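Local coordinates for endoglucanase, glycoside hydrolase family 5 protein (Cytophaga hutchinsonii, PDB 5IHS), which probably hydrolyses internal beta-1,4-glucosidic bonds of cellulose as a family 5 endoglucanase built on a TIM barrel, at residues A[54-59]-A[280-285]; A[58-63]-A[86-91]; A[165-170]-A[191-196]; A[200-205]-A[217-222]. One frame throughout, in Å; residues are numbered along the deposited sequence.

Contact 1: A[54-59]-A[280-285]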
loop_
_atom_site.group_PDB
_atom_site.type_symbol
_atom_site.label_atom_id
_atom_site.label_comp_id
_atom_site.label_asym_id
_atom_site.label_seq_id
_atom_site.Cartn_x
_atom_site.Cartn_y
_atom_site.Cartn_z
ATOM N N GLY A 54 -7.880 -0.854 -2.518
ATOM C CA GLY A 54 -7.667 0.226 -3.450
ATOM C C GLY A 54 -6.568 -0.046 -4.440
ATOM O O GLY A 54 -6.306 -1.198 -4.820
ATOM N N MET A 55 -5.941 1.044 -4.876
ATOM C CA MET A 55 -4.955 1.019 -5.938
ATOM C C MET A 55 -3.660 1.668 -5.488
ATOM O O MET A 55 -3.663 2.675 -4.766
ATOM C CB MET A 55 -5.439 1.779 -7.173
ATOM C CG MET A 55 -6.608 1.125 -7.886
ATOM S SD MET A 55 -6.284 -0.554 -8.445
ATOM C CE MET A 55 -5.054 -0.294 -9.738
ATOM N N SER A 56 -2.559 1.105 -5.966
ATOM C CA SER A 56 -1.262 1.752 -5.892
ATOM C C SER A 56 -0.977 2.509 -7.179
ATOM O O SER A 56 -1.166 1.987 -8.285
ATOM C CB SER A 56 -0.151 0.726 -5.653
ATOM O OG SER A 56 1.096 1.350 -5.361
ATOM N N LEU A 57 -0.450 3.712 -7.024
ATOM C CA LEU A 57 0.259 4.367 -8.101
ATOM C C LEU A 57 1.589 3.647 -8.321
ATOM O O LEU A 57 2.079 2.895 -7.471
ATOM C CB LEU A 57 0.437 5.849 -7.774
ATOM C CG LEU A 57 -0.884 6.596 -7.515
ATOM C CD1 LEU A 57 -0.649 7.995 -6.997
ATOM C CD2 LEU A 57 -1.783 6.628 -8.732
ATOM N N PHE A 58 2.172 3.879 -9.482
ATOM C CA PHE A 58 3.460 3.312 -9.867
ATOM C C PHE A 58 4.565 4.261 -9.406
ATOM O O PHE A 58 4.302 5.403 -9.030
ATOM C CB PHE A 58 3.425 3.171 -11.393
ATOM C CG PHE A 58 4.588 2.438 -12.057
ATOM C CD1 PHE A 58 4.514 1.075 -12.320
ATOM C CD2 PHE A 58 5.668 3.140 -12.585
ATOM C CE1 PHE A 58 5.530 0.426 -13.010
ATOM C CE2 PHE A 58 6.676 2.489 -13.287
ATOM C CZ PHE A 58 6.603 1.141 -13.499
ATOM N N TRP A 59 5.809 3.786 -9.452
ATOM C CA TRP A 59 6.991 4.589 -9.144
ATOM C C TRP A 59 6.804 6.063 -9.487
ATOM O O TRP A 59 6.614 6.415 -10.657
ATOM C CB TRP A 59 8.168 4.084 -9.963
ATOM C CG TRP A 59 8.640 2.700 -9.669
ATOM C CD1 TRP A 59 8.171 1.522 -10.183
ATOM C CD2 TRP A 59 9.746 2.363 -8.840
ATOM N NE1 TRP A 59 8.919 0.476 -9.706
ATOM C CE2 TRP A 59 9.890 0.967 -8.869
ATOM C CE3 TRP A 59 10.631 3.119 -8.070
ATOM C CZ2 TRP A 59 10.899 0.309 -8.161
ATOM C CZ3 TRP A 59 11.630 2.472 -7.376
ATOM C CH2 TRP A 59 11.757 1.083 -7.424
ATOM N N CYS A 280 -4.006 -3.460 -1.954
ATOM C CA CYS A 280 -3.889 -2.459 -3.017
ATOM C C CYS A 280 -3.196 -3.064 -4.229
ATOM O O CYS A 280 -2.138 -3.684 -4.088
ATOM C CB CYS A 280 -3.042 -1.253 -2.594
ATOM S SG CYS A 280 -3.740 -0.234 -1.313
ATOM N N ASN A 281 -3.764 -2.846 -5.411
ATOM C CA ASN A 281 -3.244 -3.423 -6.649
ATOM C C ASN A 281 -2.201 -2.537 -7.320
ATOM O O ASN A 281 -2.345 -1.311 -7.395
ATOM C CB ASN A 281 -4.389 -3.655 -7.632
ATOM C CG ASN A 281 -3.911 -4.151 -8.986
ATOM O OD1 ASN A 281 -4.012 -3.442 -9.986
ATOM N ND2 ASN A 281 -3.422 -5.384 -9.027
ATOM N N TRP A 282 -1.172 -3.189 -7.853
ATOM C CA TRP A 282 -0.143 -2.575 -8.685
ATOM C C TRP A 282 -0.519 -2.788 -10.148
ATOM O O TRP A 282 -0.562 -3.950 -10.589
ATOM C CB TRP A 282 1.183 -3.259 -8.389
ATOM C CG TRP A 282 2.389 -2.679 -9.058
ATOM C CD1 TRP A 282 2.956 -3.094 -10.227
ATOM C CD2 TRP A 282 3.194 -1.596 -8.581
ATOM N NE1 TRP A 282 4.063 -2.340 -10.503
ATOM C CE2 TRP A 282 4.240 -1.417 -9.511
ATOM C CE3 TRP A 282 3.132 -0.757 -7.461
ATOM C CZ2 TRP A 282 5.224 -0.440 -9.347
ATOM C CZ3 TRP A 282 4.111 0.212 -7.301
ATOM C CH2 TRP A 282 5.151 0.350 -8.233
ATOM N N SER A 283 -0.783 -1.735 -10.928
ATOM C CA SER A 283 -0.742 -0.336 -10.519
ATOM C C SER A 283 -1.466 0.541 -11.530
ATOM O O SER A 283 -1.739 0.130 -12.663
ATOM C CB SER A 283 0.697 0.193 -10.430
ATOM O OG SER A 283 1.248 0.420 -11.717
ATOM N N ILE A 284 -1.709 1.785 -11.118
ATOM C CA ILE A 284 -2.068 2.865 -12.032
ATOM C C ILE A 284 -0.791 3.306 -12.751
ATOM O O ILE A 284 0.019 4.081 -12.244
ATOM C CB ILE A 284 -2.761 4.018 -11.306
ATOM C CG1 ILE A 284 -4.055 3.531 -10.621
ATOM C CG2 ILE A 284 -3.018 5.167 -12.257
ATOM C CD1 ILE A 284 -5.128 3.000 -11.558
ATOM N N ALA A 285 -0.608 2.759 -13.945
ATOM C CA ALA A 285 0.504 3.046 -14.830
ATOM C C ALA A 285 0.021 2.694 -16.214
ATOM O O ALA A 285 -0.842 1.829 -16.366
ATOM C CB ALA A 285 1.711 2.162 -14.521
HETATM O O HOH W 1 1.306 6.253 -11.089
#
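Trp282 is joined to Ser283 by a cis peptide bond, rare where no proline follows, and the corner it makes sets the indole against Phe58 and Trp59. Before the corner the strands pair in parallel: Asn281 N donates to Gly54 O, and Ser56 N to Asn281 O at 2.8 Å. Beyond it Ile284 N donates to Ser56 O in the carbonyl plane at 2.9 Å, so the backbone of Ser56 spans the break. With CG of Trp282 anti to the backbone N (chi1 -175°), its CZ2 comes within 3.4 Å of Phe58 CD1 and 3.6 Å of Trp59 CD1. The Trp282 six-membered ring and Trp59 five-membered ring form an offset edge-to-face pair, the edge from Trp282, planes 84° apart; Phe58 meets the same Trp282 ring obliquely, its CA making an off-centre CH-pi contact with it. On the other side of the sheet Leu57 CD2 packs on Ile284 CB (3.8 Å), and the doubly bent Met55 lies alongside Asn281. A water bridges Phe58 N and Ile284 O. With an alanine at Trp282 the indole is gone, and Phe58 and Trp59 would probably lose their shared partner, leaving a gap beside the nearly parallel ring of His125. First and last strands thus close the (beta/alpha)8 barrel, and the cis Trp-Ser peptide that breaks the last strand near its end probably lies at the substrate-binding cleft, as in other family 5 glycosidases.

Contact 2: A[58-63]-A[86-91]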
loop_
_atom_site.group_PDB
_atom_site.type_symbol
_atom_site.label_atom_id
_atom_site.label_comp_id
_atom_site.label_asym_id
_atom_site.label_seq_id
_atom_site.Cartn_x
_atom_site.Cartn_y
_atom_site.Cartn_z
ATOM N N PHE A 58 2.172 3.879 -9.482
ATOM C CA PHE A 58 3.460 3.312 -9.867
ATOM C C PHE A 58 4.565 4.261 -9.406
ATOM O O PHE A 58 4.302 5.403 -9.030
ATOM C CB PHE A 58 3.425 3.171 -11.393
ATOM C CG PHE A 58 4.588 2.438 -12.057
ATOM C CD1 PHE A 58 4.514 1.075 -12.320
ATOM C CD2 PHE A 58 5.668 3.140 -12.585
ATOM C CE1 PHE A 58 5.530 0.426 -13.010
ATOM C CE2 PHE A 58 6.676 2.489 -13.287
ATOM C CZ PHE A 58 6.603 1.141 -13.499
ATOM N N TRP A 59 5.809 3.786 -9.452
ATOM C CA TRP A 59 6.991 4.589 -9.144
ATOM C C TRP A 59 6.804 6.063 -9.487
ATOM O O TRP A 59 6.614 6.415 -10.657
ATOM C CB TRP A 59 8.168 4.084 -9.963
ATOM C CG TRP A 59 8.640 2.700 -9.669
ATOM C CD1 TRP A 59 8.171 1.522 -10.183
ATOM C CD2 TRP A 59 9.746 2.363 -8.840
ATOM N NE1 TRP A 59 8.919 0.476 -9.706
ATOM C CE2 TRP A 59 9.890 0.967 -8.869
ATOM C CE3 TRP A 59 10.631 3.119 -8.070
ATOM C CZ2 TRP A 59 10.899 0.309 -8.161
ATOM C CZ3 TRP A 59 11.630 2.472 -7.376
ATOM C CH2 TRP A 59 11.757 1.083 -7.424
ATOM N N SER A 60 6.926 6.937 -8.490
ATOM C CA SER A 60 6.608 8.345 -8.671
ATOM C C SER A 60 7.502 9.031 -9.696
ATOM O O SER A 60 7.059 9.985 -10.350
ATOM C CB SER A 60 6.718 9.070 -7.334
ATOM O OG SER A 60 8.002 8.943 -6.748
ATOM N N GLN A 61 8.756 8.597 -9.835
ATOM C CA GLN A 61 9.642 9.290 -10.768
ATOM C C GLN A 61 9.384 8.906 -12.222
ATOM O O GLN A 61 9.850 9.607 -13.129
ATOM C CB GLN A 61 11.123 9.117 -10.380
ATOM C CG GLN A 61 11.755 7.757 -10.648
ATOM C CD GLN A 61 11.623 6.794 -9.479
ATOM O OE1 GLN A 61 10.534 6.624 -8.912
ATOM N NE2 GLN A 61 12.731 6.156 -9.109
ATOM N N TRP A 62 8.633 7.832 -12.462
ATOM C CA TRP A 62 8.396 7.337 -13.808
ATOM C C TRP A 62 6.943 7.423 -14.258
ATOM O O TRP A 62 6.694 7.436 -15.469
ATOM C CB TRP A 62 8.903 5.893 -13.933
ATOM C CG TRP A 62 10.393 5.788 -13.722
ATOM C CD1 TRP A 62 11.351 6.654 -14.162
ATOM C CD2 TRP A 62 11.081 4.772 -12.990
ATOM N NE1 TRP A 62 12.591 6.238 -13.749
ATOM C CE2 TRP A 62 12.454 5.083 -13.031
ATOM C CE3 TRP A 62 10.672 3.627 -12.301
ATOM C CZ2 TRP A 62 13.416 4.292 -12.412
ATOM C CZ3 TRP A 62 11.630 2.844 -11.686
ATOM C CH2 TRP A 62 12.986 3.177 -11.751
ATOM N N MET A 63 5.991 7.514 -13.329
ATOM C CA MET A 63 4.574 7.670 -13.648
ATOM C C MET A 63 3.971 8.806 -12.834
ATOM O O MET A 63 2.813 8.761 -12.417
ATOM C CB MET A 63 3.823 6.356 -13.446
ATOM C CG MET A 63 4.150 5.282 -14.463
ATOM S SD MET A 63 3.379 5.590 -16.057
ATOM C CE MET A 63 4.372 4.485 -17.064
ATOM N N ALA A 86 0.744 6.000 -2.581
ATOM C CA ALA A 86 1.712 6.854 -3.263
ATOM C C ALA A 86 3.074 6.174 -3.148
ATOM O O ALA A 86 3.649 6.120 -2.058
ATOM C CB ALA A 86 1.731 8.240 -2.624
ATOM N N ALA A 87 3.577 5.646 -4.269
ATOM C CA ALA A 87 4.796 4.832 -4.311
ATOM C C ALA A 87 5.971 5.737 -4.671
ATOM O O ALA A 87 6.359 5.855 -5.837
ATOM C CB ALA A 87 4.634 3.689 -5.310
ATOM N N MET A 88 6.559 6.365 -3.655
ATOM C CA MET A 88 7.624 7.332 -3.880
ATOM C C MET A 88 8.939 6.603 -4.141
ATOM O O MET A 88 9.509 5.972 -3.243
ATOM C CB MET A 88 7.779 8.258 -2.680
ATOM C CG MET A 88 8.703 9.418 -3.010
ATOM S SD MET A 88 9.107 10.525 -1.656
ATOM C CE MET A 88 10.048 9.418 -0.612
ATOM N N GLY A 89 9.439 6.694 -5.371
ATOM C CA GLY A 89 10.729 6.097 -5.670
ATOM C C GLY A 89 11.832 6.771 -4.875
ATOM O O GLY A 89 11.817 7.982 -4.661
ATOM N N VAL A 90 12.788 5.967 -4.421
ATOM C CA VAL A 90 13.862 6.422 -3.544
ATOM C C VAL A 90 15.208 6.408 -4.278
ATOM O O VAL A 90 15.850 7.449 -4.427
ATOM C CB VAL A 90 13.892 5.584 -2.245
ATOM C CG1 VAL A 90 15.049 5.972 -1.359
ATOM C CG2 VAL A 90 12.570 5.740 -1.511
ATOM N N GLU A 91 15.631 5.236 -4.756
ATOM C CA GLU A 91 16.789 5.063 -5.616
ATOM C C GLU A 91 16.399 5.373 -7.071
ATOM O O GLU A 91 15.236 5.642 -7.384
ATOM C CB GLU A 91 17.318 3.629 -5.449
ATOM C CG GLU A 91 17.693 3.233 -3.983
ATOM C CD GLU A 91 16.559 2.599 -3.156
ATOM O OE1 GLU A 91 15.845 1.678 -3.641
ATOM O OE2 GLU A 91 16.407 2.999 -1.976
#
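Ser60 holds two backbone groups of strand 83-89, one on each side of Met88. Its N donates to Ala87 O at 2.9 Å, placed nearly in line with the carbonyl though the N-H itself is bent away (136°). Its hydroxyl, set between backbone N and carbonyl carbon by chi1 of 58°, receives Gly89 N at 3.0 Å, and OG also lies 3.8 Å from Met88 CG. Next to this, Gln61 curls back at chi2 and brings OE1 to 3.3 Å from Gly89 CA, where any side chain on Gly89 would run into it; CE3 of Trp59 approaches the same CA at 3.8 Å. The amide nitrogen of Gln61 bonds to Met92 O, just beyond the strand's exit. In the second shell, Glu102 hydrogen-bonds the Ser60 hydroxyl, Lys105 NZ donates to Ser60 O, and Tyr67 OH joins Phe58 O to Ala87 N. Within the loop, Trp59 O accepts from both Trp62 N and Met63 N, which keeps the turn compact. Replacing Ser60 by alanine removes the hydroxyl, and Gly89 N and the Glu102 carboxylate would probably each be left without this mate. The loop after the first barrel strand is therefore fastened to the second largely by buried polar bonds, with the glutamate likely to polarise the serine, while Gln61 OE1 is buried with no hydrogen-bond partner.

Contact 3: A[165-170]-A[191-196]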
loop_
_atom_site.group_PDB
_atom_site.type_symbol
_atom_site.label_atom_id
_atom_site.label_comp_id
_atom_site.label_asym_id
_atom_site.label_seq_id
_atom_site.Cartn_x
_atom_site.Cartn_y
_atom_site.Cartn_z
ATOM N N THR A 165 18.222 -9.192 2.533
ATOM C CA THR A 165 18.085 -8.170 3.570
ATOM C C THR A 165 17.471 -8.785 4.828
ATOM O O THR A 165 16.275 -9.085 4.862
ATOM C CB THR A 165 17.228 -7.017 3.047
ATOM O OG1 THR A 165 17.617 -6.659 1.711
ATOM C CG2 THR A 165 17.345 -5.811 3.957
ATOM N N SER A 166 18.289 -8.972 5.864
ATOM C CA SER A 166 17.860 -9.688 7.063
ATOM C C SER A 166 16.842 -8.889 7.875
ATOM O O SER A 166 17.015 -7.683 8.093
ATOM C CB SER A 166 19.088 -9.950 7.945
ATOM O OG SER A 166 18.756 -10.225 9.294
ATOM N N TRP A 167 15.811 -9.581 8.377
ATOM C CA TRP A 167 14.874 -8.964 9.312
ATOM C C TRP A 167 15.586 -8.503 10.583
ATOM O O TRP A 167 15.527 -7.326 10.963
ATOM C CB TRP A 167 13.721 -9.927 9.645
ATOM C CG TRP A 167 12.812 -9.348 10.689
ATOM C CD1 TRP A 167 12.782 -9.658 12.012
ATOM C CD2 TRP A 167 11.844 -8.301 10.501
ATOM N NE1 TRP A 167 11.859 -8.878 12.664
ATOM C CE2 TRP A 167 11.267 -8.037 11.758
ATOM C CE3 TRP A 167 11.399 -7.570 9.389
ATOM C CZ2 TRP A 167 10.279 -7.071 11.939
ATOM C CZ3 TRP A 167 10.413 -6.603 9.579
ATOM C CH2 TRP A 167 9.873 -6.365 10.837
ATOM N N ASN A 168 16.271 -9.424 11.270
ATOM C CA ASN A 168 16.818 -9.092 12.586
ATOM C C ASN A 168 17.941 -8.060 12.505
ATOM O O ASN A 168 18.075 -7.205 13.392
ATOM C CB ASN A 168 17.341 -10.351 13.281
ATOM C CG ASN A 168 16.233 -11.266 13.777
ATOM O OD1 ASN A 168 15.084 -10.855 13.962
ATOM N ND2 ASN A 168 16.587 -12.519 14.023
ATOM N N LYS A 169 18.782 -8.139 11.475
ATOM C CA LYS A 169 19.974 -7.301 11.405
ATOM C C LYS A 169 19.784 -6.014 10.612
ATOM O O LYS A 169 20.449 -5.016 10.916
ATOM C CB LYS A 169 21.131 -8.090 10.795
ATOM C CG LYS A 169 21.604 -9.238 11.659
ATOM C CD LYS A 169 22.773 -9.966 11.005
ATOM C CE LYS A 169 23.293 -11.100 11.877
ATOM N NZ LYS A 169 22.652 -12.398 11.546
ATOM N N ASP A 170 18.924 -6.010 9.585
ATOM C CA ASP A 170 18.793 -4.870 8.673
ATOM C C ASP A 170 17.426 -4.205 8.760
ATOM O O ASP A 170 17.346 -2.994 9.006
ATOM C CB ASP A 170 19.023 -5.302 7.214
ATOM C CG ASP A 170 20.386 -5.848 6.965
ATOM O OD1 ASP A 170 21.353 -5.226 7.436
ATOM O OD2 ASP A 170 20.477 -6.895 6.277
ATOM N N ILE A 191 1.724 2.191 10.943
ATOM C CA ILE A 191 2.981 2.084 10.220
ATOM C C ILE A 191 3.134 0.634 9.771
ATOM O O ILE A 191 3.037 -0.284 10.595
ATOM C CB ILE A 191 4.170 2.520 11.097
ATOM C CG1 ILE A 191 3.979 3.954 11.609
ATOM C CG2 ILE A 191 5.462 2.376 10.325
ATOM C CD1 ILE A 191 4.958 4.341 12.711
ATOM N N VAL A 192 3.373 0.442 8.470
ATOM C CA VAL A 192 3.496 -0.880 7.857
ATOM C C VAL A 192 4.959 -1.087 7.490
ATOM O O VAL A 192 5.568 -0.223 6.846
ATOM C CB VAL A 192 2.610 -1.023 6.605
ATOM C CG1 VAL A 192 2.639 -2.456 6.102
ATOM C CG2 VAL A 192 1.170 -0.544 6.859
ATOM N N VAL A 193 5.515 -2.239 7.876
ATOM C CA VAL A 193 6.937 -2.532 7.737
ATOM C C VAL A 193 7.152 -3.718 6.798
ATOM O O VAL A 193 6.610 -4.809 7.024
ATOM C CB VAL A 193 7.580 -2.816 9.107
ATOM C CG1 VAL A 193 9.075 -3.092 8.940
ATOM C CG2 VAL A 193 7.333 -1.670 10.082
ATOM N N GLY A 194 7.996 -3.501 5.778
ATOM C CA GLY A 194 8.311 -4.533 4.814
ATOM C C GLY A 194 9.106 -5.682 5.396
ATOM O O GLY A 194 9.696 -5.594 6.470
ATOM N N THR A 195 9.105 -6.790 4.649
ATOM C CA THR A 195 9.697 -8.039 5.104
ATOM C C THR A 195 10.657 -8.597 4.042
ATOM O O THR A 195 10.702 -8.144 2.888
ATOM C CB THR A 195 8.588 -9.032 5.544
ATOM O OG1 THR A 195 7.699 -9.319 4.457
ATOM C CG2 THR A 195 7.798 -8.484 6.747
ATOM N N ARG A 196 11.472 -9.571 4.453
ATOM C CA ARG A 196 12.515 -10.083 3.573
ATOM C C ARG A 196 11.915 -10.739 2.324
ATOM O O ARG A 196 10.784 -11.247 2.325
ATOM C CB ARG A 196 13.418 -11.063 4.342
ATOM C CG ARG A 196 14.673 -11.502 3.581
ATOM C CD ARG A 196 15.665 -12.200 4.464
ATOM N NE ARG A 196 15.268 -13.540 4.869
ATOM C CZ ARG A 196 15.530 -14.650 4.187
ATOM N NH1 ARG A 196 16.149 -14.604 3.010
ATOM N NH2 ARG A 196 15.173 -15.827 4.688
#
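Trp167 carries its CG anti to the backbone N (chi1 175°), which swings the indole off the start of helix 167-185 and across to Val193 and Gly194. The ring arrives edge first: CZ3 stands 3.3 Å from Gly194 O, with the oxygen in the ring plane, and 3.8 Å from CG1 of Val193, whose side chain crosses the indole at about a right angle. Arg196 comes from the other segment with CG likewise anti to its N (chi1 -171°) and the chain extended until it bends at chi3. Its aliphatic part therefore runs alongside Thr165 O, CG and CD each 3.2 Å from that oxygen. The polar ends are held from outside: Trp167 NE1 donates to Asn208 O, while the Arg196 guanidinium forms a salt bridge with Glu204 and a further bond to Gln163 O. The helix start is fixed by its own sequence. Ser166 is the N-cap, its OG accepting Lys169 N at 3.0 Å, and Ser166 N reaches Asp170 OD2 at 3.0 Å on the anti side of the carboxylate; Asp170 N in turn donates to Ser166 O at the start of the helix. Contact 3 thus ties the beginning of the helix to the strand that follows it in the beta-alpha-beta unit 153-156, 167-185, 191-193. No hydrogen bond crosses it: Gly194 O is buried without a hydrogen-bond partner, and the C-H edge of the indole is what faces it, a weakly polar substitute at best.

Contact 4: A[200-205]-A[217-222]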
loop_
_atom_site.group_PDB
_atom_site.type_symbol
_atom_site.label_atom_id
_atom_site.label_comp_id
_atom_site.label_asym_id
_atom_site.label_seq_id
_atom_site.Cartn_x
_atom_site.Cartn_y
_atom_site.Cartn_z
ATOM N N GLN A 200 7.792 -11.018 1.354
ATOM C CA GLN A 200 7.171 -12.335 1.426
ATOM C C GLN A 200 7.290 -13.001 2.785
ATOM O O GLN A 200 6.357 -13.686 3.211
ATOM C CB GLN A 200 7.752 -13.277 0.364
ATOM C CG GLN A 200 7.386 -12.844 -1.026
ATOM C CD GLN A 200 8.167 -13.559 -2.102
ATOM O OE1 GLN A 200 8.656 -14.673 -1.905
ATOM N NE2 GLN A 200 8.291 -12.919 -3.250
ATOM N N LEU A 201 8.424 -12.840 3.468
ATOM C CA LEU A 201 8.765 -13.694 4.607
ATOM C C LEU A 201 8.252 -13.101 5.925
ATOM O O LEU A 201 8.992 -12.785 6.864
ATOM C CB LEU A 201 10.258 -14.008 4.612
ATOM C CG LEU A 201 10.715 -14.783 3.362
ATOM C CD1 LEU A 201 12.213 -15.039 3.412
ATOM C CD2 LEU A 201 9.963 -16.086 3.151
ATOM N N VAL A 202 6.923 -12.999 5.987
ATOM C CA VAL A 202 6.248 -12.412 7.134
ATOM C C VAL A 202 6.450 -13.234 8.398
ATOM O O VAL A 202 6.364 -12.688 9.499
ATOM C CB VAL A 202 4.765 -12.137 6.813
ATOM C CG1 VAL A 202 4.659 -10.974 5.841
ATOM C CG2 VAL A 202 4.060 -13.366 6.236
ATOM N N THR A 203 6.715 -14.540 8.289
ATOM C CA THR A 203 6.942 -15.321 9.508
ATOM C C THR A 203 8.195 -14.876 10.259
ATOM O O THR A 203 8.278 -15.070 11.477
ATOM C CB THR A 203 7.038 -16.818 9.232
ATOM O OG1 THR A 203 8.095 -17.080 8.298
ATOM C CG2 THR A 203 5.722 -17.375 8.733
ATOM N N GLU A 204 9.191 -14.311 9.569
ATOM C CA GLU A 204 10.391 -13.865 10.275
ATOM C C GLU A 204 10.086 -12.650 11.143
ATOM O O GLU A 204 10.587 -12.534 12.271
ATOM C CB GLU A 204 11.523 -13.567 9.290
ATOM C CG GLU A 204 11.940 -14.779 8.498
ATOM C CD GLU A 204 13.042 -14.528 7.484
ATOM O OE1 GLU A 204 13.302 -13.349 7.131
ATOM O OE2 GLU A 204 13.636 -15.534 7.038
ATOM N N ALA A 205 9.256 -11.736 10.632
ATOM C CA ALA A 205 8.793 -10.614 11.440
ATOM C C ALA A 205 7.912 -11.109 12.580
ATOM O O ALA A 205 8.004 -10.605 13.705
ATOM C CB ALA A 205 8.046 -9.613 10.551
ATOM N N TYR A 217 2.654 -5.499 9.075
ATOM C CA TYR A 217 3.750 -6.056 8.289
ATOM C C TYR A 217 3.289 -6.335 6.869
ATOM O O TYR A 217 2.172 -6.809 6.638
ATOM C CB TYR A 217 4.314 -7.320 8.974
ATOM C CG TYR A 217 4.738 -6.999 10.391
ATOM C CD1 TYR A 217 3.822 -7.044 11.419
ATOM C CD2 TYR A 217 6.025 -6.579 10.686
ATOM C CE1 TYR A 217 4.173 -6.693 12.711
ATOM C CE2 TYR A 217 6.396 -6.240 11.974
ATOM C CZ TYR A 217 5.464 -6.293 12.985
ATOM O OH TYR A 217 5.833 -5.945 14.266
ATOM N N THR A 218 4.164 -6.029 5.920
ATOM C CA THR A 218 3.828 -6.108 4.509
ATOM C C THR A 218 3.867 -7.530 3.972
ATOM O O THR A 218 4.840 -8.256 4.187
ATOM C CB THR A 218 4.836 -5.287 3.712
ATOM O OG1 THR A 218 4.957 -4.011 4.336
ATOM C CG2 THR A 218 4.404 -5.136 2.264
ATOM N N LEU A 219 2.850 -7.864 3.171
ATOM C CA LEU A 219 2.843 -9.038 2.312
ATOM C C LEU A 219 2.583 -8.582 0.880
ATOM O O LEU A 219 1.598 -7.881 0.624
ATOM C CB LEU A 219 1.739 -10.009 2.738
ATOM C CG LEU A 219 1.586 -11.266 1.886
ATOM C CD1 LEU A 219 2.803 -12.149 2.026
ATOM C CD2 LEU A 219 0.322 -12.012 2.274
ATOM N N HIS A 220 3.463 -8.960 -0.051
ATOM C CA HIS A 220 3.270 -8.704 -1.476
ATOM C C HIS A 220 3.194 -10.021 -2.227
ATOM O O HIS A 220 4.041 -10.899 -2.028
ATOM C CB HIS A 220 4.426 -7.903 -2.061
ATOM C CG HIS A 220 4.419 -6.471 -1.646
ATOM N ND1 HIS A 220 5.355 -5.562 -2.084
ATOM C CD2 HIS A 220 3.573 -5.784 -0.843
ATOM C CE1 HIS A 220 5.085 -4.374 -1.569
ATOM N NE2 HIS A 220 4.006 -4.487 -0.819
ATOM N N PHE A 221 2.215 -10.155 -3.122
ATOM C CA PHE A 221 2.080 -11.368 -3.915
ATOM C C PHE A 221 1.735 -11.024 -5.355
ATOM O O PHE A 221 1.075 -10.018 -5.642
ATOM C CB PHE A 221 1.038 -12.339 -3.319
ATOM C CG PHE A 221 -0.382 -11.876 -3.456
ATOM C CD1 PHE A 221 -1.116 -12.153 -4.603
ATOM C CD2 PHE A 221 -0.993 -11.143 -2.450
ATOM C CE1 PHE A 221 -2.420 -11.699 -4.748
ATOM C CE2 PHE A 221 -2.302 -10.702 -2.594
ATOM C CZ PHE A 221 -3.004 -10.973 -3.741
ATOM N N TYR A 222 2.157 -11.926 -6.241
ATOM C CA TYR A 222 1.900 -11.845 -7.676
ATOM C C TYR A 222 1.430 -13.243 -8.055
ATOM O O TYR A 222 2.256 -14.178 -8.058
ATOM C CB TYR A 222 3.133 -11.390 -8.465
ATOM C CG TYR A 222 3.281 -9.858 -8.416
ATOM C CD1 TYR A 222 3.785 -9.205 -7.304
ATOM C CD2 TYR A 222 2.845 -9.067 -9.489
ATOM C CE1 TYR A 222 3.840 -7.810 -7.246
ATOM C CE2 TYR A 222 2.906 -7.684 -9.439
ATOM C CZ TYR A 222 3.407 -7.060 -8.322
ATOM O OH TYR A 222 3.455 -5.685 -8.320
HETATM O O HOH W 2 6.640 -10.438 -3.327
#
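Val202 and Ala205, on the first turn of helix 202-207, make the close half of this contact with strand 215-221, the sixth of the (beta/alpha)8 barrel; the short helix belongs to the connection from the fifth. CG1 of Val202, anti to its own carbonyl carbon at chi1 of -71°, presses to 3.2 Å from Thr218 O, an oxygen that also accepts from Thr195 OG1. One helical turn on, Ala205 CB lies 3.6 Å from CD2 of Tyr217, meeting the ring obliquely; the phenol end runs on to Ile210 N, which fixes the far end of the ring. Toward Gln200 the fit slackens. Leu219 CD1 comes no nearer than 4.0 Å to Gln200 O, and the methylene CG of Gln200 stands equally far from His220 O. Water enters here instead: it accepts from Gln200 NE2 at 3.0 Å and donates to His220 O at 2.9 Å, while Gln200 OE1 is taken by Gln197. The His220 imidazole itself leads away from the helix, to Glu160 and Thr247. No direct hydrogen bond joins the two segments, so the helix start rests on the strand by methyl groups, and the polar join at the partly exposed glutamine is left to a single water.

How the contacts relate
All four contacts reach the same eight-stranded barrel. Contact 1, nearest the chain centre, pairs the first strand with the last, and contacts 3 and 4 are nested in the chain loop it closes. Contact 2 shares Phe58 and Trp59 with it and carries the loop that follows the first strand over to the second; Ala87 CB packs on Leu57 O between them. Contacts 3 and 4 join helix starts to the neighbouring fifth and sixth strands and touch through the Arg196–Glu204 salt bridge. All are largely buried, yet main-chain hydrogen bonds and aromatics dominate contact 1, serine-centred polar bonds contact 2, and van der Waals packing contact 4 and contact 3, which lies farthest out.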